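Side-chain contact in nucleoporin nup120 (Schizosaccharomyces pombe, PDB 4GQ2), which serves as a structural component of the nuclear pore complex in fission yeast: residues E727-R730 with L731-L735. Sequence-based numbering, arbitrary orientation.
Sequences EDWR and LVSFL
Glu727 OE2 is held by two nitrogens of Arg730 and also rests against Leu731, one helical turn on. Arg730 NE donates to Glu727 OE2 at 2.8 Å, nearly straight (169°), on the syn lone pair of that oxygen. Arg730 NH2 reaches Glu727 OE2 at 3.3 Å, a longer and more bent bond. This is an i to i+3 salt bridge on helix 719-739, in the alpha-helical part of Nup120. Arg730 is extended up to its bend at chi3 (87°), which turns the guanidinium so that OE2 lies at its edge, in plane. Leu731 CD2 packs obliquely on the pair, 3.7 Å from Arg730 NH2. The same nitrogen forms a salt bridge with Asp811, so the arginine charge is probably shared between two acids.

On another side of the helix, Ser733 sits over one face of the Trp729 indole. Ser733 CB is 3.8 Å from the centroid of the Trp729 six-membered ring, a CH-pi contact. Trp729 NE1 bonds to Glu694 of helix 672-703. An alanine in place of Trp729 would probably leave Ser733 without its aromatic partner and Glu694 without this donor. In the backbone, Ser733 N donates to Trp729 O at 2.8 Å. Ser733 OG is hydrogen-bonded with Gln690 OE1 and lies over the Trp729 face, 3.0 Å from Trp729 CE2.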
loop_
_atom_site.group_PDB
_atom_site.type_symbol
_atom_site.label_atom_id
_atom_site.label_comp_id
_atom_site.label_asym_id
_atom_site.label_seq_id
_atom_site.Cartn_x
_atom_site.Cartn_y
_atom_site.Cartn_z
ATOM N N GLU A 727 -18.312 -5.464 11.360
ATOM C CA GLU A 727 -17.056 -5.741 12.027
ATOM C C GLU A 727 -16.077 -6.410 11.070
ATOM O O GLU A 727 -14.894 -6.078 11.056
ATOM C CB GLU A 727 -17.277 -6.591 13.269
ATOM C CG GLU A 727 -16.055 -6.636 14.171
ATOM C CD GLU A 727 -15.454 -5.261 14.432
ATOM O OE1 GLU A 727 -16.143 -4.418 15.056
ATOM O OE2 GLU A 727 -14.289 -5.030 14.019
ATOM N N ASP A 728 -16.583 -7.350 10.273
ATOM C CA ASP A 728 -15.814 -7.958 9.204
ATOM C C ASP A 728 -15.317 -6.878 8.227
ATOM O O ASP A 728 -14.119 -6.791 7.928
ATOM C CB ASP A 728 -16.686 -8.978 8.463
ATOM C CG ASP A 728 -16.868 -10.275 9.239
ATOM O OD1 ASP A 728 -16.205 -10.467 10.279
ATOM O OD2 ASP A 728 -17.674 -11.116 8.792
ATOM N N TRP A 729 -16.248 -6.050 7.749
ATOM C CA TRP A 729 -15.925 -4.969 6.828
ATOM C C TRP A 729 -14.797 -4.150 7.357
ATOM O O TRP A 729 -13.852 -3.854 6.626
ATOM C CB TRP A 729 -17.132 -4.077 6.553
ATOM C CG TRP A 729 -16.850 -3.116 5.432
ATOM C CD1 TRP A 729 -17.039 -3.326 4.067
ATOM C CD2 TRP A 729 -16.268 -1.767 5.539
ATOM N NE1 TRP A 729 -16.633 -2.225 3.339
ATOM C CE2 TRP A 729 -16.156 -1.256 4.159
ATOM C CE3 TRP A 729 -15.830 -0.965 6.598
ATOM C CZ2 TRP A 729 -15.632 0.008 3.877
ATOM C CZ3 TRP A 729 -15.311 0.309 6.302
ATOM C CH2 TRP A 729 -15.215 0.779 4.973
ATOM N N ARG A 730 -14.879 -3.793 8.637
ATOM C CA ARG A 730 -13.876 -2.952 9.275
ATOM C C ARG A 730 -12.493 -3.558 9.166
ATOM O O ARG A 730 -11.575 -2.904 8.693
ATOM C CB ARG A 730 -14.215 -2.706 10.748
ATOM C CG ARG A 730 -13.236 -1.774 11.433
ATOM C CD ARG A 730 -13.676 -1.445 12.848
ATOM N NE ARG A 730 -13.179 -2.457 13.757
ATOM C CZ ARG A 730 -12.171 -2.302 14.605
ATOM N NH1 ARG A 730 -11.538 -1.148 14.724
ATOM N NH2 ARG A 730 -11.821 -3.327 15.355
ATOM N N LEU A 731 -12.353 -4.808 9.599
ATOM C CA LEU A 731 -11.048 -5.450 9.677
ATOM C C LEU A 731 -10.479 -5.680 8.301
ATOM O O LEU A 731 -9.290 -5.473 8.069
ATOM C CB LEU A 731 -11.130 -6.766 10.449
ATOM C CG LEU A 731 -11.475 -6.631 11.938
ATOM C CD1 LEU A 731 -11.251 -7.953 12.649
ATOM C CD2 LEU A 731 -10.642 -5.538 12.594
ATOM N N VAL A 732 -11.346 -6.088 7.385
ATOM C CA VAL A 732 -10.960 -6.300 6.001
ATOM C C VAL A 732 -10.496 -4.992 5.334
ATOM O O VAL A 732 -9.412 -4.946 4.749
ATOM C CB VAL A 732 -12.098 -7.006 5.225
ATOM C CG1 VAL A 732 -11.889 -6.906 3.727
ATOM C CG2 VAL A 732 -12.190 -8.470 5.661
ATOM N N SER A 733 -11.297 -3.934 5.454
ATOM C CA SER A 733 -10.967 -2.633 4.856
ATOM C C SER A 733 -9.734 -2.021 5.498
ATOM O O SER A 733 -8.922 -1.408 4.818
ATOM C CB SER A 733 -12.155 -1.663 4.931
ATOM O OG SER A 733 -13.297 -2.215 4.287
ATOM N N PHE A 734 -9.593 -2.197 6.808
ATOM C CA PHE A 734 -8.369 -1.826 7.507
ATOM C C PHE A 734 -7.128 -2.467 6.865
ATOM O O PHE A 734 -6.191 -1.767 6.453
ATOM C CB PHE A 734 -8.501 -2.174 8.991
ATOM C CG PHE A 734 -7.204 -2.185 9.741
ATOM C CD1 PHE A 734 -6.571 -0.998 10.079
ATOM C CD2 PHE A 734 -6.640 -3.395 10.159
ATOM C CE1 PHE A 734 -5.379 -1.010 10.793
ATOM C CE2 PHE A 734 -5.448 -3.414 10.867
ATOM C CZ PHE A 734 -4.815 -2.220 11.181
ATOM N N LEU A 735 -7.138 -3.788 6.737
ATOM C CA LEU A 735 -6.019 -4.491 6.109
ATOM C C LEU A 735 -5.776 -4.123 4.641
ATOM O O LEU A 735 -4.628 -4.092 4.193
ATOM C CB LEU A 735 -6.148 -6.004 6.280
ATOM C CG LEU A 735 -6.004 -6.476 7.735
ATOM C CD1 LEU A 735 -6.453 -7.917 7.869
ATOM C CD2 LEU A 735 -4.576 -6.312 8.246
#